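Local structure of uncharacterized ATP-binding protein MJ1010 (Methanocaldococcus jannaschii DSM 2661, 3BJO) at residues K30-I35 with I39-K44; G56-E61 with L94-I99; V71-V74 with I78-L81. The protein is of unknown function but may bind ATP, its C-terminal domain, the part described here, belonging to the helix-turn-helix clan. All blocks are in the same frame, centred on the assembly; numbering follows the deposited sequence.

Interaction 1: residues K30-I35 with I39-K44; sequences KPKVNI and IIEIRK
V33 and I40 face each other as an antiparallel hydrogen-bonded pair. V33 N gives its hydrogen to I40 O at 2.7 Å, almost straight, and I40 N returns a bond to V33 O at 2.9 Å. The ladder goes on past the regular strands: I42 N binds P31 O at 3.0 Å, with the nitrogen lying nearly along the line of the C=O bond. CA-H groups of E41, K32 and I39 also meet carbonyl oxygens across the gap, the shortest being E41 CA to P31 O at 3.3 Å. Together 32-35 and 38-41 form a two-stranded beta hairpin, whose face bearing V33 and I40 leans on helix 67-75; beyond the second strand, R43 serves as N-cap of helix 44-52. The other face carries K32, N34 and E41 together with the isoleucine I39, all exposed. K32 and E41 lie alongside one another, and K32 NZ forms a salt bridge of 3.0 Å to E41 OE1, using the lone pair turned away from OE2. A bend at the last torsion of K32 (chi4 47°) curls NZ back, where it also makes a weak bond to K30 O. K30 passes E41 obliquely with its aliphatic part; K30 CD lies 3.6 Å from E41 OE2. Apolar contacts line the helix-facing side. I42 CD1 reaches V33 CG2 at 3.7 Å, since I42 CG1 stands between the backbone N and carbonyl carbon (chi1 59°) and the chain extends from there. P31 crosses I42 at about a right angle, P31 CB 4.1 Å from I42 CG1.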
loop_
_atom_site.group_PDB
_atom_site.type_symbol
_atom_site.label_atom_id
_atom_site.label_comp_id
_atom_site.label_asym_id
_atom_site.label_seq_id
_atom_site.Cartn_x
_atom_site.Cartn_y
_atom_site.Cartn_z
ATOM N N LYS A 30 -0.583 -2.419 16.310
ATOM C CA LYS A 30 -0.350 -1.036 15.889
ATOM C C LYS A 30 1.132 -0.894 15.556
ATOM O O LYS A 30 1.966 -0.795 16.478
ATOM C CB LYS A 30 -0.709 -0.060 16.996
ATOM C CG LYS A 30 -2.144 -0.059 17.430
ATOM C CD LYS A 30 -2.269 0.852 18.668
ATOM C CE LYS A 30 -3.728 1.168 19.033
ATOM N NZ LYS A 30 -4.604 -0.049 19.213
ATOM N N PRO A 31 1.484 -0.889 14.239
ATOM C CA PRO A 31 2.918 -0.877 13.919
ATOM C C PRO A 31 3.625 0.299 14.573
ATOM O O PRO A 31 3.063 1.404 14.684
ATOM C CB PRO A 31 2.947 -0.713 12.391
ATOM C CG PRO A 31 1.585 -1.300 11.926
ATOM C CD PRO A 31 0.633 -0.918 13.025
ATOM N N LYS A 32 4.853 0.044 14.992
ATOM C CA LYS A 32 5.753 1.100 15.452
ATOM C C LYS A 32 6.753 1.348 14.332
ATOM O O LYS A 32 7.493 0.456 13.924
ATOM C CB LYS A 32 6.408 0.697 16.777
ATOM C CG LYS A 32 5.481 0.950 18.018
ATOM C CD LYS A 32 5.814 0.003 19.197
ATOM C CE LYS A 32 4.565 -0.193 20.146
ATOM N NZ LYS A 32 3.208 -0.498 19.425
ATOM N N VAL A 33 6.701 2.548 13.776
ATOM C CA VAL A 33 7.513 2.972 12.628
ATOM C C VAL A 33 8.736 3.781 13.085
ATOM O O VAL A 33 8.612 4.777 13.803
ATOM C CB VAL A 33 6.651 3.885 11.678
ATOM C CG1 VAL A 33 7.334 4.056 10.330
ATOM C CG2 VAL A 33 5.231 3.304 11.491
ATOM N N ASN A 34 9.907 3.352 12.642
ATOM C CA ASN A 34 11.185 4.021 12.929
ATOM C C ASN A 34 11.521 5.046 11.845
ATOM O O ASN A 34 11.615 4.696 10.663
ATOM C CB ASN A 34 12.323 2.979 12.994
ATOM C CG ASN A 34 12.237 2.081 14.230
ATOM O OD1 ASN A 34 11.349 2.231 15.076
ATOM N ND2 ASN A 34 13.180 1.162 14.353
ATOM N N ILE A 35 11.661 6.307 12.239
ATOM C CA ILE A 35 12.103 7.352 11.315
ATOM C C ILE A 35 13.247 8.092 12.006
ATOM O O ILE A 35 13.028 9.011 12.832
ATOM C CB ILE A 35 10.944 8.318 10.890
ATOM C CG1 ILE A 35 9.825 7.541 10.185
ATOM C CG2 ILE A 35 11.489 9.440 9.979
ATOM C CD1 ILE A 35 8.551 8.289 10.111
ATOM N N ILE A 39 10.148 7.111 16.942
ATOM C CA ILE A 39 9.371 5.884 16.933
ATOM C C ILE A 39 7.886 6.236 17.021
ATOM O O ILE A 39 7.438 6.792 18.012
ATOM C CB ILE A 39 9.775 4.970 18.080
ATOM C CG1 ILE A 39 11.252 4.559 17.918
ATOM C CG2 ILE A 39 8.858 3.765 18.111
ATOM C CD1 ILE A 39 11.931 4.106 19.213
ATOM N N ILE A 40 7.138 5.914 15.979
ATOM C CA ILE A 40 5.765 6.401 15.858
ATOM C C ILE A 40 4.779 5.257 15.633
ATOM O O ILE A 40 4.924 4.422 14.708
ATOM C CB ILE A 40 5.621 7.473 14.734
ATOM C CG1 ILE A 40 6.424 8.746 15.078
ATOM C CG2 ILE A 40 4.126 7.824 14.542
ATOM C CD1 ILE A 40 6.706 9.668 13.873
ATOM N N GLU A 41 3.770 5.235 16.489
ATOM C CA GLU A 41 2.754 4.217 16.418
ATOM C C GLU A 41 1.674 4.689 15.485
ATOM O O GLU A 41 1.218 5.847 15.573
ATOM C CB GLU A 41 2.156 3.998 17.811
ATOM C CG GLU A 41 1.223 2.815 17.922
ATOM C CD GLU A 41 0.741 2.638 19.344
ATOM O OE1 GLU A 41 1.249 1.721 20.035
ATOM O OE2 GLU A 41 -0.113 3.451 19.768
ATOM N N ILE A 42 1.273 3.795 14.586
ATOM C CA ILE A 42 0.144 4.050 13.704
ATOM C C ILE A 42 -0.844 2.907 13.819
ATOM O O ILE A 42 -0.521 1.861 14.383
ATOM C CB ILE A 42 0.589 4.198 12.188
ATOM C CG1 ILE A 42 1.297 2.936 11.690
ATOM C CG2 ILE A 42 1.492 5.442 12.002
ATOM C CD1 ILE A 42 1.741 3.005 10.268
ATOM N N ARG A 43 -2.014 3.124 13.214
ATOM C CA ARG A 43 -3.207 2.296 13.363
ATOM C C ARG A 43 -3.684 1.830 12.009
ATOM O O ARG A 43 -3.538 2.539 11.009
ATOM C CB ARG A 43 -4.363 3.140 13.952
ATOM C CG ARG A 43 -4.125 3.750 15.277
ATOM C CD ARG A 43 -5.471 4.356 15.808
ATOM N NE ARG A 43 -5.801 5.570 15.030
ATOM C CZ ARG A 43 -7.017 5.920 14.587
ATOM N NH1 ARG A 43 -8.094 5.154 14.791
ATOM N NH2 ARG A 43 -7.151 7.045 13.904
ATOM N N LYS A 44 -4.297 0.650 11.993
ATOM C CA LYS A 44 -4.952 0.105 10.795
ATOM C C LYS A 44 -5.784 1.161 10.094
ATOM O O LYS A 44 -5.710 1.302 8.870
ATOM C CB LYS A 44 -5.879 -1.041 11.144
ATOM C CG LYS A 44 -6.261 -1.843 9.875
ATOM C CD LYS A 44 -7.172 -3.006 10.176
ATOM C CE LYS A 44 -7.504 -3.768 8.886
ATOM N NZ LYS A 44 -8.417 -4.938 9.150
#

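Interaction 2: residues G56-E61 with L94-I99; sequences GKYEIE and LVWNAI. With FMT (formic acid), chain B.
Y58 sends its ring edge into the face of the W96 indole, a T-shaped pair with planes at 83° and the centroid of the five-membered ring 5.0 Å from that of the phenol. Followed outward, Y58 CB lies beside the indole's benzene part, 4.2 Å from W96 CZ2. CG stands anti to the backbone N (chi1 -172°), which carries the ring away from its own backbone and up to helix 93-102. Y58 CD1 does most of the touching: it sits above one indole face, offset toward the rim, 3.5 Å from W96 CD2. Y58 CE1 comes next, 3.9 Å from W96 CB, which lies in the plane of the phenol at its edge. Beyond it the ring runs past the indole to its hydroxyl end, with F93, K89 and P90 as neighbours. K100 makes a cation-pi contact with W96. K57 O lies 3.8 Å from W96 NE1 but is not bonded to it; the indole N-H goes to F54 O, which fixes its rotation. Further along, E61 N donates an almost straight bond of 2.9 Å to O1 of a formic acid, probably from the crystallisation liquor, which K64 NZ binds too. The aromatic pair fastens the loop leading into strand 60-61 to helix 93-102. That strand edges the sheet 60-61, 87-90, 79-82, which, with helix 67-75 between its first two strands in the chain, is consistent with a winged-helix domain.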
loop_
_atom_site.group_PDB
_atom_site.type_symbol
_atom_site.label_atom_id
_atom_site.label_comp_id
_atom_site.label_asym_id
_atom_site.label_seq_id
_atom_site.Cartn_x
_atom_site.Cartn_y
_atom_site.Cartn_z
ATOM N N GLY A 56 -9.025 5.881 -6.712
ATOM C CA GLY A 56 -9.332 6.615 -7.903
ATOM C C GLY A 56 -8.173 7.307 -8.607
ATOM O O GLY A 56 -8.409 8.078 -9.538
ATOM N N LYS A 57 -6.935 7.058 -8.178
ATOM C CA LYS A 57 -5.797 7.764 -8.748
ATOM C C LYS A 57 -4.514 7.022 -8.487
ATOM O O LYS A 57 -4.264 6.623 -7.351
ATOM C CB LYS A 57 -5.696 9.162 -8.161
ATOM C CG LYS A 57 -5.042 10.139 -9.103
ATOM C CD LYS A 57 -4.743 11.433 -8.356
ATOM C CE LYS A 57 -4.226 12.516 -9.299
ATOM N NZ LYS A 57 -3.226 12.026 -10.288
ATOM N N TYR A 58 -3.698 6.829 -9.531
ATOM C CA TYR A 58 -2.522 5.968 -9.408
ATOM C C TYR A 58 -1.449 6.644 -8.578
ATOM O O TYR A 58 -0.750 5.993 -7.826
ATOM C CB TYR A 58 -1.963 5.567 -10.792
ATOM C CG TYR A 58 -0.859 4.523 -10.782
ATOM C CD1 TYR A 58 -1.128 3.212 -10.473
ATOM C CD2 TYR A 58 0.445 4.852 -11.161
ATOM C CE1 TYR A 58 -0.107 2.208 -10.491
ATOM C CE2 TYR A 58 1.480 3.870 -11.197
ATOM C CZ TYR A 58 1.186 2.552 -10.847
ATOM O OH TYR A 58 2.181 1.573 -10.859
ATOM N N GLU A 59 -1.364 7.962 -8.680
ATOM C CA GLU A 59 -0.272 8.708 -8.080
ATOM C C GLU A 59 -0.792 9.707 -7.059
ATOM O O GLU A 59 -1.592 10.586 -7.394
ATOM C CB GLU A 59 0.536 9.434 -9.166
ATOM C CG GLU A 59 1.778 10.152 -8.630
ATOM C CD GLU A 59 2.609 10.848 -9.731
ATOM O OE1 GLU A 59 2.060 11.163 -10.826
ATOM O OE2 GLU A 59 3.815 11.105 -9.481
ATOM N N ILE A 60 -0.321 9.569 -5.821
ATOM C CA ILE A 60 -0.859 10.354 -4.688
ATOM C C ILE A 60 0.172 11.271 -4.010
ATOM O O ILE A 60 1.277 10.859 -3.711
ATOM C CB ILE A 60 -1.533 9.441 -3.637
ATOM C CG1 ILE A 60 -2.785 8.739 -4.229
ATOM C CG2 ILE A 60 -1.939 10.239 -2.324
ATOM C CD1 ILE A 60 -3.928 9.698 -4.693
ATOM N N GLU A 61 -0.217 12.504 -3.747
ATOM C CA GLU A 61 0.663 13.459 -3.033
ATOM C C GLU A 61 0.979 13.064 -1.592
ATOM O O GLU A 61 0.057 12.749 -0.806
ATOM C CB GLU A 61 0.035 14.833 -3.074
ATOM C CG GLU A 61 0.126 15.467 -4.483
ATOM C CD GLU A 61 -0.785 16.639 -4.651
ATOM O OE1 GLU A 61 -1.518 16.968 -3.714
ATOM O OE2 GLU A 61 -0.778 17.246 -5.731
ATOM N N LEU A 94 -0.227 -4.575 -9.987
ATOM C CA LEU A 94 -0.883 -5.668 -9.222
ATOM C C LEU A 94 -1.298 -5.125 -7.862
ATOM O O LEU A 94 -2.388 -5.433 -7.382
ATOM C CB LEU A 94 0.058 -6.875 -8.997
ATOM C CG LEU A 94 0.744 -7.557 -10.198
ATOM C CD1 LEU A 94 1.762 -8.653 -9.754
ATOM C CD2 LEU A 94 -0.324 -8.213 -11.116
ATOM N N VAL A 95 -0.402 -4.334 -7.242
ATOM C CA VAL A 95 -0.698 -3.705 -5.967
ATOM C C VAL A 95 -1.877 -2.753 -6.180
ATOM O O VAL A 95 -2.818 -2.798 -5.411
ATOM C CB VAL A 95 0.543 -2.983 -5.321
ATOM C CG1 VAL A 95 0.095 -2.264 -4.058
ATOM C CG2 VAL A 95 1.717 -4.016 -4.987
ATOM N N TRP A 96 -1.823 -1.895 -7.213
ATOM C CA TRP A 96 -2.954 -0.988 -7.499
ATOM C C TRP A 96 -4.288 -1.705 -7.632
ATOM O O TRP A 96 -5.298 -1.333 -6.997
ATOM C CB TRP A 96 -2.684 -0.143 -8.754
ATOM C CG TRP A 96 -3.566 1.075 -8.875
ATOM C CD1 TRP A 96 -3.948 1.941 -7.868
ATOM C CD2 TRP A 96 -4.160 1.577 -10.074
ATOM N NE1 TRP A 96 -4.757 2.946 -8.378
ATOM C CE2 TRP A 96 -4.904 2.750 -9.722
ATOM C CE3 TRP A 96 -4.139 1.154 -11.417
ATOM C CZ2 TRP A 96 -5.611 3.516 -10.673
ATOM C CZ3 TRP A 96 -4.868 1.893 -12.355
ATOM C CH2 TRP A 96 -5.593 3.062 -11.978
ATOM N N ASN A 97 -4.308 -2.723 -8.496
ATOM C CA ASN A 97 -5.513 -3.485 -8.692
ATOM C C ASN A 97 -6.010 -4.055 -7.355
ATOM O O ASN A 97 -7.196 -4.024 -7.063
ATOM C CB ASN A 97 -5.277 -4.628 -9.676
ATOM C CG ASN A 97 -6.536 -5.449 -9.891
ATOM O OD1 ASN A 97 -7.526 -4.955 -10.458
ATOM N ND2 ASN A 97 -6.540 -6.684 -9.344
ATOM N N ALA A 98 -5.107 -4.616 -6.556
ATOM C CA ALA A 98 -5.515 -5.202 -5.278
ATOM C C ALA A 98 -6.188 -4.135 -4.368
ATOM O O ALA A 98 -7.272 -4.351 -3.789
ATOM C CB ALA A 98 -4.297 -5.840 -4.630
ATOM N N ILE A 99 -5.572 -2.963 -4.243
ATOM C CA ILE A 99 -6.199 -1.885 -3.489
ATOM C C ILE A 99 -7.655 -1.605 -3.964
ATOM O O ILE A 99 -8.602 -1.482 -3.154
ATOM C CB ILE A 99 -5.353 -0.573 -3.562
ATOM C CG1 ILE A 99 -4.041 -0.738 -2.793
ATOM C CG2 ILE A 99 -6.174 0.670 -3.064
ATOM C CD1 ILE A 99 -2.966 0.312 -3.205
HETATM C C FMT B . -2.910 13.807 -5.854
HETATM O O1 FMT B . -2.780 13.367 -4.710
HETATM O O2 FMT B . -2.100 13.628 -6.755
#

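Interaction 3: residues V71-V74 with I78-L81; sequences VYLV and ILFL
I78 opens the contact by giving its backbone N-H to L73 O, a bond of 2.9 Å that runs straight on from the carbonyl. Its CB rests against the same oxygen at 3.4 Å, and CG1 lies 4.2 Å from L73 CD2, while the rest of the side chain leads off toward L51 of helix 44-52. L79 follows with a second backbone bond to L73 O, longer at 3.2 Å and arriving from above the carbonyl plane, 51° out of it. One oxygen in the last turn of helix 67-75 thus receives two consecutive N-H groups of the chain that has turned back past the helix end. The L79 side chain lies next to that of L73, pointing the same way; with its first two torsions displaced from staggered values (chi1 -94°, chi2 24°), L79 CD2 packs against L73 CD1 at 3.6 Å and against L73 CB. The L79 carbonyl oxygen is approached by V74 CA at 3.5 Å in a CA-H...O contact, and Q91 NE2 hydrogen-bonds to it as well. F80 turns its CB away from the helix, and its backbone pairs with K89 in the sheet. L81 points back toward the helix, CB 4.2 Å from V74 CG2, and its side chain also touches V62 and L88. V74 CG2, anti to the carbonyl carbon, stands at the same distance from L79 CB, 4.2 Å, so this one methyl spans both strand residues that flank F80. Two backbone bonds on one carbonyl, next to leucine, isoleucine and valine side chains, suggest that backbone bonding fixes the turn out of the helix while apolar packing holds the strand to it.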
loop_
_atom_site.group_PDB
_atom_site.type_symbol
_atom_site.label_atom_id
_atom_site.label_comp_id
_atom_site.label_asym_id
_atom_site.label_seq_id
_atom_site.Cartn_x
_atom_site.Cartn_y
_atom_site.Cartn_z
ATOM N N VAL A 71 5.780 5.988 5.167
ATOM C CA VAL A 71 7.066 5.283 5.403
ATOM C C VAL A 71 6.830 3.781 5.693
ATOM O O VAL A 71 7.541 2.919 5.167
ATOM C CB VAL A 71 7.876 5.916 6.522
ATOM C CG1 VAL A 71 8.972 4.938 7.060
ATOM C CG2 VAL A 71 8.531 7.207 6.013
ATOM N N TYR A 72 5.825 3.482 6.521
ATOM C CA TYR A 72 5.476 2.083 6.794
ATOM C C TYR A 72 5.093 1.387 5.488
ATOM O O TYR A 72 5.551 0.284 5.221
ATOM C CB TYR A 72 4.340 2.017 7.850
ATOM C CG TYR A 72 3.847 0.612 8.190
ATOM C CD1 TYR A 72 4.589 -0.237 9.003
ATOM C CD2 TYR A 72 2.648 0.134 7.671
ATOM C CE1 TYR A 72 4.126 -1.555 9.302
ATOM C CE2 TYR A 72 2.192 -1.164 7.956
ATOM C CZ TYR A 72 2.940 -1.982 8.770
ATOM O OH TYR A 72 2.484 -3.247 9.011
ATOM N N LEU A 73 4.273 2.049 4.661
ATOM C CA LEU A 73 3.727 1.421 3.445
ATOM C C LEU A 73 4.818 1.228 2.369
ATOM O O LEU A 73 4.744 0.323 1.553
ATOM C CB LEU A 73 2.590 2.280 2.879
ATOM C CG LEU A 73 1.273 2.324 3.691
ATOM C CD1 LEU A 73 0.329 3.411 3.146
ATOM C CD2 LEU A 73 0.589 0.987 3.578
ATOM N N VAL A 74 5.838 2.090 2.393
ATOM C CA VAL A 74 7.011 1.906 1.550
ATOM C C VAL A 74 7.866 0.769 2.110
ATOM O O VAL A 74 8.253 -0.116 1.379
ATOM C CB VAL A 74 7.825 3.237 1.384
ATOM C CG1 VAL A 74 9.145 2.985 0.564
ATOM C CG2 VAL A 74 6.947 4.281 0.692
ATOM N N ILE A 78 4.423 -1.796 -0.337
ATOM C CA ILE A 78 3.104 -1.526 -0.894
ATOM C C ILE A 78 3.200 -0.355 -1.864
ATOM O O ILE A 78 2.543 -0.355 -2.903
ATOM C CB ILE A 78 2.032 -1.207 0.224
ATOM C CG1 ILE A 78 2.032 -2.278 1.346
ATOM C CG2 ILE A 78 0.635 -1.053 -0.389
ATOM C CD1 ILE A 78 1.725 -3.700 0.904
ATOM N N LEU A 79 3.996 0.652 -1.500
ATOM C CA LEU A 79 4.073 1.918 -2.233
ATOM C C LEU A 79 5.528 2.227 -2.564
ATOM O O LEU A 79 6.414 1.746 -1.881
ATOM C CB LEU A 79 3.518 3.025 -1.332
ATOM C CG LEU A 79 2.032 3.450 -1.412
ATOM C CD1 LEU A 79 1.041 2.468 -1.929
ATOM C CD2 LEU A 79 1.559 4.067 -0.138
ATOM N N PHE A 80 5.759 3.022 -3.619
ATOM C CA PHE A 80 7.025 3.683 -3.893
ATOM C C PHE A 80 6.898 5.156 -3.625
ATOM O O PHE A 80 5.856 5.727 -3.910
ATOM C CB PHE A 80 7.412 3.578 -5.383
ATOM C CG PHE A 80 8.062 2.292 -5.763
ATOM C CD1 PHE A 80 9.125 1.789 -5.025
ATOM C CD2 PHE A 80 7.613 1.584 -6.895
ATOM C CE1 PHE A 80 9.729 0.562 -5.394
ATOM C CE2 PHE A 80 8.212 0.369 -7.297
ATOM C CZ PHE A 80 9.265 -0.153 -6.544
ATOM N N LEU A 81 7.985 5.763 -3.140
ATOM C CA LEU A 81 8.070 7.205 -2.866
ATOM C C LEU A 81 8.944 7.913 -3.903
ATOM O O LEU A 81 10.022 7.419 -4.232
ATOM C CB LEU A 81 8.674 7.444 -1.479
ATOM C CG LEU A 81 8.885 8.885 -0.965
ATOM C CD1 LEU A 81 7.543 9.670 -0.896
ATOM C CD2 LEU A 81 9.546 8.844 0.402
#

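The three contacts come along the chain with interaction 1 first; interaction 3 then lies between the two segments of interaction 2. Interactions 1 and 2 sit on opposite sides of the chain's centre, their centres about 22 Å apart and their nearest atoms about 12 Å. Interaction 3 lies between them, its centre about 13 and 12 Å from their centres, and touches both: Y72 and V71 of helix 67-75 pack on P31, V33 and I42 of the hairpin, and I78 O meets V95 of helix 93-102. Strands 60-61 and 79-82 border the same three-stranded sheet. Helix 67-75 therefore links the hairpin to the sheet within one family domain.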